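Local atomic coordinates of HTH-type transcriptional regulator Rv1985c/MT2039 (Mycobacterium tuberculosis, PDB entry 3ISP), a protein that binds DNA as a homodimeric LysR-type transcriptional regulator, probably activating expression of the exporter LysE and repressing its own gene. Residues A76-E81 against W271-P276; R96-V101 against V140-V145; V206-R211 against D259-V264. All coordinates share one frame; numbering follows the deposited sequence.

In the fold
Three contacts illustrate how one chain can be closed at several scales. From the N terminus, the chain passes through the helix-turn-helix region into helix 66-82, whose last turns open interaction 1; its partner, 271-276, arrives only near the C terminus, so this contact brackets almost the whole regulatory part. Within that bracket the other two follow in series. Interaction 2 joins strands 95-101 and 143-146, and interaction 3 later ties helix 201-210 to strand 255-271. Interactions 1 and 2 touch through Trp271, which packs against Ala141 and Met142. Interactions 2 and 3 share a sheet, their centres about 31 Å apart, while interactions 1 and 3 lie on opposite sides of the chain's centre.

Interaction 1 (A76-E81 against W271-P276); sequences ALLESE and WKLDSP
Glu81 and Ser275 supply the polar half of this contact, in which a helix leading out of the DNA-binding region meets the turn before another helix. The hydroxyl of Ser275 donates to the carboxylate of Glu81, with OG 2.6 Å from OE1 and the approach coming from above the carboxylate plane, 37° out of it. As the N-cap of helix 276-288, the same OG accepts a weak hydrogen bond from Ile278 N. The second carboxylate oxygen of Glu81, OE2, accepts from Ile277 N. The extended chain of Glu81 thus brings its carboxylate to the N-terminal end of helix 276-288, where the helix dipole would be expected to favour its negative charge. Alongside this pair the ring of Pro276 slides past the carboxylate, its CD 3.4 Å from Glu81 OE1.

The apolar half is carried by leucines and an indole. In Leu77 a chi1 of 171° turns CG away from the backbone N and brings CD2 to the rim of the Trp271 ring, in its plane and 3.6 Å from CZ3, so the indole is met at its edge. Leu78 leans towards the loop differently: its CG comes within 4.3 Å of Leu273 CD2, while its CD2 methyl lies against the carbonyl oxygen of Asp274.

Around the contact, Trp271 also packs on Ala73 and Gln74 of helix 66-82, and Leu77 reaches Ile277 and Ile278 of helix 276-288. Leu78 meets Leu78 of the second subunit, as befits the linker helix of a LysR-type dimer, so the same helix faces its partner subunit and the end of strand 255-271 with the start of helix 276-288.

Interaction 2 (R96-V101 against V140-V145); sequences RITIAV and VAMGAV
Thr98 and Ala100 pair with the 142-145 backbone in a buried parallel strand contact at the heart of the regulatory domain, the strand directions of 96-101 and 143-145 differing by 23°. Three backbone hydrogen bonds carry it. Met142 N gives its hydrogen to Thr98 O, 2.8 Å away and nearly along the C=O axis. Further on, Ala100 uses both of its polar groups: its N donates to Gly143 O at 3.0 Å, in the carbonyl plane, whereas its O receives Val145 N at 3.0 Å from above the plane of the Ala100 carbonyl.

Strand 95-101 lies between 120-126 and 143-146, and helix 129-137 makes the crossover from the one to the other, giving the 2-1-3 order of a Rossmann-like half of the periplasmic-binding-protein fold.

On the face under this helix, the methyl groups of Ala100 and Ala144 abut, and Ala100 also touches Ser132. Met142 is bent at chi2 (-102°) and chi3 (80°), which brings its CE to Thr98, 3.7 Å from CB. The hydroxyl of Thr98 is hydrogen-bonded to Asp123 of strand 120-126. On the face of Val101 and Val145, Val145 packs against Trp109, Phe110 and Trp268.

Interaction 3 (V206-R211 against D259-V264); sequences VRKAFR and DIHLDV
Ala209 and Ile260 mark the nearest approach of the two backbones, their CA atoms 7.0 Å apart, where the last turn of helix 201-210 lies over the irregular stretch leading into strand 262-264. Across this distance, side chains of the helix reach side chains and one main-chain carbonyl opposite. Lys208 does most of the work. Its side chain leaves the helix with chi1 at -165° and stays stretched out to its end, which carries the ammonium group across to the loop. There NZ donates to His261 O at 2.7 Å, tilted 26° from the carbonyl plane. The methylene part of the same chain also touches aliphatic groups: CD rests 3.6 Å from Ile260 CG2 and 3.8 Å from Leu262 CD2, and the Lys208 and Ile260 side chains run past each other in opposite directions.

In the two-lobed regulatory domain of LysR proteins, this contact belongs to the second lobe, with helix 201-210 covering part of the long strand 255-271, which pairs antiparallel with 155-169. Leu262 bonds there through its backbone to Tyr165.

The other branch of Ile260 turns to the helix, its CD1 meeting the CB of Ala209, and Ile260 also reaches Leu205, as Leu262 does Met204. Near the ammonium group, Asp263 OD2 lies 5.6 Å from Lys208 NZ, too far for a salt bridge but perhaps near enough to favour its positive charge; the carboxylate is paired instead with Arg164 of strand 155-169.

Interaction 1 (A76-E81 against W271-P276)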
ATOM      1  N   ALA A  76      -3.530 -31.026   4.480  1.00 60.98           N
ATOM      2  CA  ALA A  76      -4.397 -31.576   3.446  1.00 62.81           C
ATOM      3  C   ALA A  76      -3.623 -32.432   2.445  1.00 65.58           C
ATOM      4  O   ALA A  76      -4.163 -33.399   1.899  1.00 65.15           O
ATOM      5  CB  ALA A  76      -5.129 -30.451   2.725  1.00 64.85           C
ATOM      6  N   LEU A  77      -2.366 -32.067   2.194  1.00 60.69           N
ATOM      7  CA  LEU A  77      -1.528 -32.825   1.274  1.00 61.72           C
ATOM      8  C   LEU A  77      -0.959 -34.044   1.978  1.00 66.46           C
ATOM      9  O   LEU A  77      -0.965 -35.148   1.434  1.00 66.67           O
ATOM     10  CB  LEU A  77      -0.392 -31.969   0.717  1.00 58.71           C
ATOM     11  CG  LEU A  77       0.650 -32.748  -0.084  1.00 57.51           C
ATOM     12  CD1 LEU A  77       0.092 -33.211  -1.420  1.00 56.37           C
ATOM     13  CD2 LEU A  77       1.862 -31.895  -0.295  1.00 59.85           C
ATOM     14  N   LEU A  78      -0.469 -33.832   3.197  1.00 67.31           N
ATOM     15  CA  LEU A  78       0.008 -34.923   4.035  1.00 63.28           C
ATOM     16  C   LEU A  78      -1.069 -35.978   4.172  1.00 61.95           C
ATOM     17  O   LEU A  78      -0.812 -37.172   4.048  1.00 60.17           O
ATOM     18  CB  LEU A  78       0.397 -34.405   5.414  1.00 59.38           C
ATOM     19  CG  LEU A  78       1.773 -33.750   5.478  1.00 61.58           C
ATOM     20  CD1 LEU A  78       2.145 -33.415   6.915  1.00 59.31           C
ATOM     21  CD2 LEU A  78       2.798 -34.668   4.848  1.00 60.90           C
ATOM     22  N   GLU A  79      -2.288 -35.523   4.417  1.00 65.49           N
ATOM     23  CA  GLU A  79      -3.405 -36.434   4.590  1.00 71.21           C
ATOM     24  C   GLU A  79      -3.712 -37.257   3.333  1.00 70.46           C
ATOM     25  O   GLU A  79      -3.851 -38.472   3.413  1.00 66.30           O
ATOM     26  CB  GLU A  79      -4.639 -35.667   5.043  1.00 70.20           C
ATOM     27  CG  GLU A  79      -5.914 -36.475   5.011  1.00 83.84           C
ATOM     28  CD  GLU A  79      -7.110 -35.634   5.382  1.00 95.85           C
ATOM     29  OE1 GLU A  79      -7.172 -35.166   6.544  1.00 96.63           O
ATOM     30  OE2 GLU A  79      -7.975 -35.425   4.505  1.00 96.51           O
ATOM     31  N   SER A  80      -3.803 -36.608   2.176  1.00 68.17           N
ATOM     32  CA  SER A  80      -4.200 -37.327   0.968  1.00 68.97           C
ATOM     33  C   SER A  80      -3.103 -38.263   0.457  1.00 70.47           C
ATOM     34  O   SER A  80      -3.369 -39.197  -0.295  1.00 80.32           O
ATOM     35  CB  SER A  80      -4.748 -36.381  -0.126  1.00 70.04           C
ATOM     36  OG  SER A  80      -3.732 -35.677  -0.821  1.00 66.94           O
ATOM     37  N   GLU A  81      -1.873 -38.028   0.887  1.00 67.34           N
ATOM     38  CA  GLU A  81      -0.792 -38.961   0.601  1.00 69.18           C
ATOM     39  C   GLU A  81      -0.743 -40.141   1.575  1.00 75.60           C
ATOM     40  O   GLU A  81      -0.459 -41.266   1.178  1.00 85.23           O
ATOM     41  CB  GLU A  81       0.543 -38.241   0.648  1.00 66.10           C
ATOM     42  CG  GLU A  81       0.850 -37.464  -0.587  1.00 67.66           C
ATOM     43  CD  GLU A  81       2.288 -37.047  -0.606  1.00 71.04           C
ATOM     44  OE1 GLU A  81       2.830 -36.778   0.492  1.00 72.57           O
ATOM     45  OE2 GLU A  81       2.876 -37.010  -1.703  1.00 67.66           O
ATOM     46  N   TRP A 271       7.629 -26.594   0.755  1.00 60.42           N
ATOM     47  CA  TRP A 271       7.177 -27.031   2.076  1.00 57.88           C
ATOM     48  C   TRP A 271       8.157 -27.973   2.746  1.00 60.24           C
ATOM     49  O   TRP A 271       8.429 -29.058   2.235  1.00 61.73           O
ATOM     50  CB  TRP A 271       5.828 -27.739   1.994  1.00 54.48           C
ATOM     51  CG  TRP A 271       4.677 -26.825   1.757  1.00 60.98           C
ATOM     52  CD1 TRP A 271       4.653 -25.473   1.932  1.00 59.91           C
ATOM     53  CD2 TRP A 271       3.367 -27.200   1.327  1.00 55.45           C
ATOM     54  NE1 TRP A 271       3.410 -24.983   1.616  1.00 61.26           N
ATOM     55  CE2 TRP A 271       2.602 -26.025   1.244  1.00 57.42           C
ATOM     56  CE3 TRP A 271       2.769 -28.417   0.995  1.00 58.73           C
ATOM     57  CZ2 TRP A 271       1.265 -26.029   0.841  1.00 58.58           C
ATOM     58  CZ3 TRP A 271       1.439 -28.419   0.589  1.00 60.35           C
ATOM     59  CH2 TRP A 271       0.706 -27.233   0.514  1.00 56.36           C
ATOM     60  N   LYS A 272       8.677 -27.553   3.894  1.00 60.62           N
ATOM     61  CA  LYS A 272       9.482 -28.426   4.734  1.00 66.11           C
ATOM     62  C   LYS A 272       8.596 -29.473   5.408  1.00 64.61           C
ATOM     63  O   LYS A 272       7.895 -29.183   6.377  1.00 68.03           O
ATOM     64  CB  LYS A 272      10.231 -27.610   5.786  1.00 68.95           C
ATOM     65  CG  LYS A 272      11.146 -28.426   6.684  1.00 74.75           C
ATOM     66  CD  LYS A 272      12.066 -27.515   7.501  1.00 77.78           C
ATOM     67  CE  LYS A 272      11.273 -26.467   8.272  1.00 75.22           C
ATOM     68  NZ  LYS A 272      12.103 -25.279   8.612  1.00 79.04           N
ATOM     69  N   LEU A 273       8.629 -30.683   4.870  1.00 57.93           N
ATOM     70  CA  LEU A 273       7.868 -31.798   5.389  1.00 59.66           C
ATOM     71  C   LEU A 273       8.217 -33.001   4.547  1.00 60.58           C
ATOM     72  O   LEU A 273       8.962 -32.878   3.588  1.00 62.88           O
ATOM     73  CB  LEU A 273       6.368 -31.519   5.335  1.00 57.83           C
ATOM     74  CG  LEU A 273       5.759 -31.025   4.022  1.00 61.11           C
ATOM     75  CD1 LEU A 273       5.759 -32.115   2.966  1.00 58.54           C
ATOM     76  CD2 LEU A 273       4.342 -30.521   4.263  1.00 62.12           C
ATOM     77  N   ASP A 274       7.691 -34.165   4.910  1.00 68.16           N
ATOM     78  CA  ASP A 274       7.872 -35.363   4.094  1.00 70.65           C
ATOM     79  C   ASP A 274       6.739 -35.523   3.087  1.00 71.62           C
ATOM     80  O   ASP A 274       5.559 -35.401   3.422  1.00 74.11           O
ATOM     81  CB  ASP A 274       7.956 -36.604   4.974  1.00 75.18           C
ATOM     82  CG  ASP A 274       9.272 -36.705   5.703  1.00 87.44           C
ATOM     83  OD1 ASP A 274      10.234 -36.021   5.273  1.00 82.10           O
ATOM     84  OD2 ASP A 274       9.338 -37.464   6.701  1.00 92.77           O
ATOM     85  N   SER A 275       7.090 -35.801   1.844  1.00 66.46           N
ATOM     86  CA  SER A 275       6.068 -35.988   0.835  1.00 65.52           C
ATOM     87  C   SER A 275       6.683 -36.572  -0.416  1.00 64.87           C
ATOM     88  O   SER A 275       7.539 -35.963  -1.041  1.00 61.80           O
ATOM     89  CB  SER A 275       5.387 -34.663   0.512  1.00 60.74           C
ATOM     90  OG  SER A 275       4.291 -34.860  -0.355  1.00 60.40           O
ATOM     91  N   PRO A 276       6.271 -37.784  -0.767  1.00 66.05           N
ATOM     92  CA  PRO A 276       6.734 -38.327  -2.041  1.00 61.43           C
ATOM     93  C   PRO A 276       6.430 -37.372  -3.202  1.00 62.52           C
ATOM     94  O   PRO A 276       7.259 -37.248  -4.103  1.00 65.08           O
ATOM     95  CB  PRO A 276       5.952 -39.635  -2.156  1.00 65.81           C
ATOM     96  CG  PRO A 276       5.756 -40.049  -0.730  1.00 65.26           C
ATOM     97  CD  PRO A 276       5.534 -38.773   0.035  1.00 59.91           C
TER

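Interaction 2 (R96-V101 against V140-V145)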
ATOM      1  N   ARG A  96      -3.644 -31.902  -7.070  1.00 83.70           N
ATOM      2  CA  ARG A  96      -3.452 -30.512  -7.452  1.00 79.32           C
ATOM      3  C   ARG A  96      -2.208 -29.957  -6.781  1.00 81.53           C
ATOM      4  O   ARG A  96      -2.109 -29.965  -5.551  1.00 76.24           O
ATOM      5  CB  ARG A  96      -4.654 -29.670  -7.037  1.00 77.83           C
ATOM      6  CG  ARG A  96      -4.429 -28.176  -7.178  1.00 77.09           C
ATOM      7  CD  ARG A  96      -4.342 -27.766  -8.644  1.00 76.72           C
ATOM      8  NE  ARG A  96      -5.612 -27.971  -9.326  1.00 80.80           N
ATOM      9  CZ  ARG A  96      -5.766 -27.942 -10.642  1.00 80.90           C
ATOM     10  NH1 ARG A  96      -4.718 -27.712 -11.421  1.00 75.17           N
ATOM     11  NH2 ARG A  96      -6.963 -28.151 -11.177  1.00 77.49           N
ATOM     12  N   ILE A  97      -1.261 -29.481  -7.587  1.00 71.17           N
ATOM     13  CA  ILE A  97      -0.067 -28.849  -7.043  1.00 70.71           C
ATOM     14  C   ILE A  97       0.101 -27.439  -7.585  1.00 67.68           C
ATOM     15  O   ILE A  97       0.043 -27.206  -8.791  1.00 66.09           O
ATOM     16  CB  ILE A  97       1.207 -29.687  -7.290  1.00 71.55           C
ATOM     17  CG1 ILE A  97       1.299 -30.798  -6.250  1.00 73.41           C
ATOM     18  CG2 ILE A  97       2.450 -28.825  -7.184  1.00 58.54           C
ATOM     19  CD1 ILE A  97       1.434 -30.278  -4.840  1.00 68.26           C
ATOM     20  N   THR A  98       0.294 -26.493  -6.679  1.00 64.49           N
ATOM     21  CA  THR A  98       0.481 -25.113  -7.077  1.00 61.29           C
ATOM     22  C   THR A  98       1.907 -24.676  -6.787  1.00 57.13           C
ATOM     23  O   THR A  98       2.406 -24.802  -5.661  1.00 50.91           O
ATOM     24  CB  THR A  98      -0.494 -24.173  -6.351  1.00 63.97           C
ATOM     25  OG1 THR A  98      -1.846 -24.521  -6.690  1.00 64.27           O
ATOM     26  CG2 THR A  98      -0.224 -22.732  -6.755  1.00 63.10           C
ATOM     27  N   ILE A  99       2.573 -24.169  -7.813  1.00 51.20           N
ATOM     28  CA  ILE A  99       3.910 -23.665  -7.610  1.00 53.08           C
ATOM     29  C   ILE A  99       4.107 -22.302  -8.240  1.00 51.11           C
ATOM     30  O   ILE A  99       3.640 -22.042  -9.342  1.00 54.75           O
ATOM     31  CB  ILE A  99       4.991 -24.686  -8.055  1.00 55.66           C
ATOM     32  CG1 ILE A  99       4.959 -24.923  -9.548  1.00 50.63           C
ATOM     33  CG2 ILE A  99       4.776 -26.032  -7.362  1.00 52.74           C
ATOM     34  CD1 ILE A  99       5.270 -26.373  -9.875  1.00 57.99           C
ATOM     35  N   ALA A 100       4.775 -21.422  -7.508  1.00 46.99           N
ATOM     36  CA  ALA A 100       5.132 -20.116  -8.026  1.00 49.94           C
ATOM     37  C   ALA A 100       6.404 -20.201  -8.893  1.00 50.30           C
ATOM     38  O   ALA A 100       7.298 -21.001  -8.614  1.00 53.19           O
ATOM     39  CB  ALA A 100       5.319 -19.147  -6.872  1.00 49.86           C
ATOM     40  N   VAL A 101       6.476 -19.385  -9.946  1.00 47.88           N
ATOM     41  CA  VAL A 101       7.662 -19.322 -10.809  1.00 46.45           C
ATOM     42  C   VAL A 101       7.902 -17.916 -11.369  1.00 50.68           C
ATOM     43  O   VAL A 101       7.028 -17.362 -12.022  1.00 51.06           O
ATOM     44  CB  VAL A 101       7.528 -20.274 -12.011  1.00 47.28           C
ATOM     45  CG1 VAL A 101       8.762 -20.210 -12.876  1.00 46.86           C
ATOM     46  CG2 VAL A 101       7.295 -21.695 -11.546  1.00 51.00           C
ATOM     47  N   VAL A 140      -0.763 -21.328  -0.226  1.00 58.32           N
ATOM     48  CA  VAL A 140      -1.289 -21.312  -1.587  1.00 61.02           C
ATOM     49  C   VAL A 140      -0.387 -22.093  -2.534  1.00 61.36           C
ATOM     50  O   VAL A 140      -0.873 -22.871  -3.357  1.00 66.82           O
ATOM     51  CB  VAL A 140      -1.495 -19.870  -2.111  1.00 60.08           C
ATOM     52  CG1 VAL A 140      -1.527 -19.837  -3.637  1.00 55.62           C
ATOM     53  CG2 VAL A 140      -2.763 -19.278  -1.533  1.00 53.91           C
ATOM     54  N   ALA A 141       0.922 -21.892  -2.413  1.00 57.22           N
ATOM     55  CA  ALA A 141       1.888 -22.634  -3.220  1.00 55.66           C
ATOM     56  C   ALA A 141       2.648 -23.633  -2.363  1.00 55.19           C
ATOM     57  O   ALA A 141       3.037 -23.318  -1.238  1.00 53.95           O
ATOM     58  CB  ALA A 141       2.851 -21.686  -3.885  1.00 53.69           C
ATOM     59  N   MET A 142       2.857 -24.837  -2.894  1.00 58.33           N
ATOM     60  CA  MET A 142       3.626 -25.858  -2.179  1.00 58.08           C
ATOM     61  C   MET A 142       5.090 -25.852  -2.614  1.00 58.22           C
ATOM     62  O   MET A 142       5.840 -26.788  -2.327  1.00 59.53           O
ATOM     63  CB  MET A 142       2.999 -27.267  -2.298  1.00 56.53           C
ATOM     64  CG  MET A 142       2.043 -27.495  -3.474  1.00 64.20           C
ATOM     65  SD  MET A 142       0.257 -27.481  -3.106  1.00 61.45           S
ATOM     66  CE  MET A 142      -0.082 -25.738  -3.045  1.00 55.12           C
ATOM     67  N   GLY A 143       5.486 -24.778  -3.296  1.00 53.27           N
ATOM     68  CA  GLY A 143       6.854 -24.600  -3.744  1.00 49.92           C
ATOM     69  C   GLY A 143       6.978 -23.470  -4.740  1.00 50.83           C
ATOM     70  O   GLY A 143       6.018 -23.178  -5.453  1.00 47.48           O
ATOM     71  N   ALA A 144       8.149 -22.832  -4.796  1.00 49.23           N
ATOM     72  CA  ALA A 144       8.354 -21.681  -5.688  1.00 48.38           C
ATOM     73  C   ALA A 144       9.809 -21.469  -6.114  1.00 48.16           C
ATOM     74  O   ALA A 144      10.721 -21.517  -5.290  1.00 50.28           O
ATOM     75  CB  ALA A 144       7.816 -20.406  -5.041  1.00 45.99           C
ATOM     76  N   VAL A 145      10.026 -21.223  -7.401  1.00 42.12           N
ATOM     77  CA  VAL A 145      11.314 -20.726  -7.855  1.00 42.17           C
ATOM     78  C   VAL A 145      11.365 -19.230  -7.519  1.00 45.36           C
ATOM     79  O   VAL A 145      10.527 -18.467  -7.968  1.00 47.56           O
ATOM     80  CB  VAL A 145      11.511 -20.964  -9.362  1.00 42.67           C
ATOM     81  CG1 VAL A 145      12.808 -20.348  -9.839  1.00 43.72           C
ATOM     82  CG2 VAL A 145      11.482 -22.455  -9.669  1.00 41.86           C
TER

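Interaction 3 (V206-R211 against D259-V264)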
ATOM      1  N   VAL A 206      24.877  -0.575 -14.494  1.00 74.86           N
ATOM      2  CA  VAL A 206      24.914   0.870 -14.276  1.00 82.11           C
ATOM      3  C   VAL A 206      25.625   1.112 -12.960  1.00 80.81           C
ATOM      4  O   VAL A 206      26.651   1.792 -12.929  1.00 85.72           O
ATOM      5  CB  VAL A 206      23.498   1.529 -14.256  1.00 74.26           C
ATOM      6  CG1 VAL A 206      23.539   2.872 -13.539  1.00 83.03           C
ATOM      7  CG2 VAL A 206      22.960   1.702 -15.663  1.00 66.41           C
ATOM      8  N   ARG A 207      25.083   0.553 -11.878  1.00 71.42           N
ATOM      9  CA  ARG A 207      25.813   0.489 -10.613  1.00 82.39           C
ATOM     10  C   ARG A 207      27.108  -0.298 -10.826  1.00 78.04           C
ATOM     11  O   ARG A 207      28.199   0.217 -10.625  1.00 77.97           O
ATOM     12  CB  ARG A 207      24.971  -0.175  -9.517  1.00 80.51           C
ATOM     13  CG  ARG A 207      24.168   0.780  -8.640  1.00 84.00           C
ATOM     14  CD  ARG A 207      24.891   1.091  -7.327  1.00 88.32           C
ATOM     15  NE  ARG A 207      24.020   1.781  -6.373  1.00 93.79           N
ATOM     16  CZ  ARG A 207      24.131   3.066  -6.038  1.00 94.72           C
ATOM     17  NH1 ARG A 207      25.089   3.816  -6.570  1.00 92.06           N
ATOM     18  NH2 ARG A 207      23.288   3.602  -5.164  1.00 89.20           N
ATOM     19  N   LYS A 208      26.974  -1.549 -11.245  1.00 70.57           N
ATOM     20  CA  LYS A 208      28.132  -2.382 -11.519  1.00 70.65           C
ATOM     21  C   LYS A 208      29.045  -1.727 -12.562  1.00 80.69           C
ATOM     22  O   LYS A 208      30.271  -1.848 -12.507  1.00 77.00           O
ATOM     23  CB  LYS A 208      27.676  -3.764 -11.993  1.00 66.33           C
ATOM     24  CG  LYS A 208      28.752  -4.829 -11.975  1.00 65.35           C
ATOM     25  CD  LYS A 208      28.175  -6.218 -12.212  1.00 63.97           C
ATOM     26  CE  LYS A 208      29.218  -7.295 -11.948  1.00 65.29           C
ATOM     27  NZ  LYS A 208      28.942  -8.565 -12.673  1.00 65.58           N
ATOM     28  N   ALA A 209      28.436  -1.017 -13.504  1.00 84.68           N
ATOM     29  CA  ALA A 209      29.163  -0.478 -14.645  1.00 77.78           C
ATOM     30  C   ALA A 209      29.801   0.869 -14.348  1.00 84.54           C
ATOM     31  O   ALA A 209      30.841   1.208 -14.918  1.00 86.34           O
ATOM     32  CB  ALA A 209      28.237  -0.361 -15.841  1.00 80.64           C
ATOM     33  N   PHE A 210      29.175   1.640 -13.466  1.00 81.66           N
ATOM     34  CA  PHE A 210      29.622   3.002 -13.212  1.00 85.29           C
ATOM     35  C   PHE A 210      29.709   3.326 -11.725  1.00 80.97           C
ATOM     36  O   PHE A 210      29.737   4.492 -11.338  1.00 82.16           O
ATOM     37  CB  PHE A 210      28.697   4.005 -13.905  1.00 89.29           C
ATOM     38  CG  PHE A 210      28.498   3.744 -15.374  1.00 85.00           C
ATOM     39  CD1 PHE A 210      27.401   3.026 -15.821  1.00 83.78           C
ATOM     40  CD2 PHE A 210      29.396   4.235 -16.309  1.00 81.39           C
ATOM     41  CE1 PHE A 210      27.209   2.798 -17.172  1.00 81.21           C
ATOM     42  CE2 PHE A 210      29.209   4.010 -17.662  1.00 85.11           C
ATOM     43  CZ  PHE A 210      28.117   3.291 -18.094  1.00 81.95           C
ATOM     44  N   ARG A 211      29.743   2.287 -10.900  1.00 82.17           N
ATOM     45  CA  ARG A 211      29.947   2.432  -9.460  1.00 89.04           C
ATOM     46  C   ARG A 211      29.048   3.520  -8.880  1.00 92.61           C
ATOM     47  O   ARG A 211      29.225   3.953  -7.736  1.00 94.05           O
ATOM     48  CB  ARG A 211      31.421   2.736  -9.167  1.00 92.45           C
ATOM     49  CG  ARG A 211      32.390   2.039 -10.121  1.00 95.60           C
ATOM     50  CD  ARG A 211      33.586   2.924 -10.451  1.00100.62           C
ATOM     51  NE  ARG A 211      33.965   2.842 -11.865  1.00105.30           N
ATOM     52  CZ  ARG A 211      35.069   2.253 -12.322  1.00118.06           C
ATOM     53  NH1 ARG A 211      35.928   1.683 -11.481  1.00114.82           N
ATOM     54  NH2 ARG A 211      35.318   2.239 -13.627  1.00116.19           N
ATOM     55  N   ASP A 259      30.174  -5.095 -21.841  1.00 74.63           N
ATOM     56  CA  ASP A 259      30.862  -6.331 -21.519  1.00 69.28           C
ATOM     57  C   ASP A 259      30.460  -6.924 -20.161  1.00 72.05           C
ATOM     58  O   ASP A 259      30.791  -8.071 -19.851  1.00 71.33           O
ATOM     59  CB  ASP A 259      32.363  -6.071 -21.552  1.00 75.07           C
ATOM     60  CG  ASP A 259      33.134  -7.248 -22.082  1.00 92.83           C
ATOM     61  OD1 ASP A 259      32.494  -8.132 -22.703  1.00 88.90           O
ATOM     62  OD2 ASP A 259      34.370  -7.287 -21.879  1.00 92.00           O
ATOM     63  N   ILE A 260      29.741  -6.141 -19.362  1.00 66.70           N
ATOM     64  CA  ILE A 260      29.329  -6.563 -18.029  1.00 64.58           C
ATOM     65  C   ILE A 260      28.079  -7.438 -18.031  1.00 64.24           C
ATOM     66  O   ILE A 260      27.281  -7.384 -18.958  1.00 69.83           O
ATOM     67  CB  ILE A 260      29.020  -5.354 -17.162  1.00 63.51           C
ATOM     68  CG1 ILE A 260      30.087  -4.280 -17.358  1.00 61.73           C
ATOM     69  CG2 ILE A 260      28.886  -5.771 -15.703  1.00 66.45           C
ATOM     70  CD1 ILE A 260      29.909  -3.099 -16.451  1.00 66.30           C
ATOM     71  N   HIS A 261      27.906  -8.239 -16.986  1.00 59.86           N
ATOM     72  CA  HIS A 261      26.690  -9.032 -16.824  1.00 61.07           C
ATOM     73  C   HIS A 261      26.228  -9.129 -15.359  1.00 63.12           C
ATOM     74  O   HIS A 261      26.885  -8.616 -14.447  1.00 62.55           O
ATOM     75  CB  HIS A 261      26.860 -10.430 -17.428  1.00 61.16           C
ATOM     76  CG  HIS A 261      28.012 -11.206 -16.862  1.00 62.88           C
ATOM     77  ND1 HIS A 261      28.085 -11.570 -15.535  1.00 61.54           N
ATOM     78  CD2 HIS A 261      29.123 -11.704 -17.451  1.00 64.62           C
ATOM     79  CE1 HIS A 261      29.200 -12.248 -15.328  1.00 63.67           C
ATOM     80  NE2 HIS A 261      29.844 -12.346 -16.476  1.00 66.54           N
ATOM     81  N   LEU A 262      25.086  -9.771 -15.142  1.00 54.28           N
ATOM     82  CA  LEU A 262      24.600  -9.992 -13.790  1.00 58.98           C
ATOM     83  C   LEU A 262      24.309 -11.454 -13.567  1.00 59.62           C
ATOM     84  O   LEU A 262      23.603 -12.082 -14.359  1.00 60.13           O
ATOM     85  CB  LEU A 262      23.326  -9.194 -13.504  1.00 57.89           C
ATOM     86  CG  LEU A 262      23.484  -7.805 -12.904  1.00 61.32           C
ATOM     87  CD1 LEU A 262      22.226  -7.456 -12.147  1.00 68.56           C
ATOM     88  CD2 LEU A 262      24.681  -7.756 -11.983  1.00 65.10           C
ATOM     89  N   ASP A 263      24.858 -12.000 -12.489  1.00 56.65           N
ATOM     90  CA  ASP A 263      24.472 -13.329 -12.059  1.00 53.57           C
ATOM     91  C   ASP A 263      23.500 -13.183 -10.905  1.00 54.03           C
ATOM     92  O   ASP A 263      23.747 -12.441  -9.944  1.00 49.58           O
ATOM     93  CB  ASP A 263      25.685 -14.168 -11.664  1.00 52.18           C
ATOM     94  CG  ASP A 263      26.595 -14.466 -12.838  1.00 59.74           C
ATOM     95  OD1 ASP A 263      26.145 -15.127 -13.798  1.00 57.52           O
ATOM     96  OD2 ASP A 263      27.773 -14.053 -12.797  1.00 67.21           O
ATOM     97  N   VAL A 264      22.373 -13.869 -11.025  1.00 53.55           N
ATOM     98  CA  VAL A 264      21.350 -13.834  -9.996  1.00 53.70           C
ATOM     99  C   VAL A 264      21.129 -15.250  -9.518  1.00 50.02           C
ATOM    100  O   VAL A 264      20.676 -16.097 -10.276  1.00 52.50           O
ATOM    101  CB  VAL A 264      20.030 -13.254 -10.545  1.00 52.78           C
ATOM    102  CG1 VAL A 264      19.151 -12.739  -9.413  1.00 47.27           C
ATOM    103  CG2 VAL A 264      20.325 -12.134 -11.520  1.00 50.97           C
TER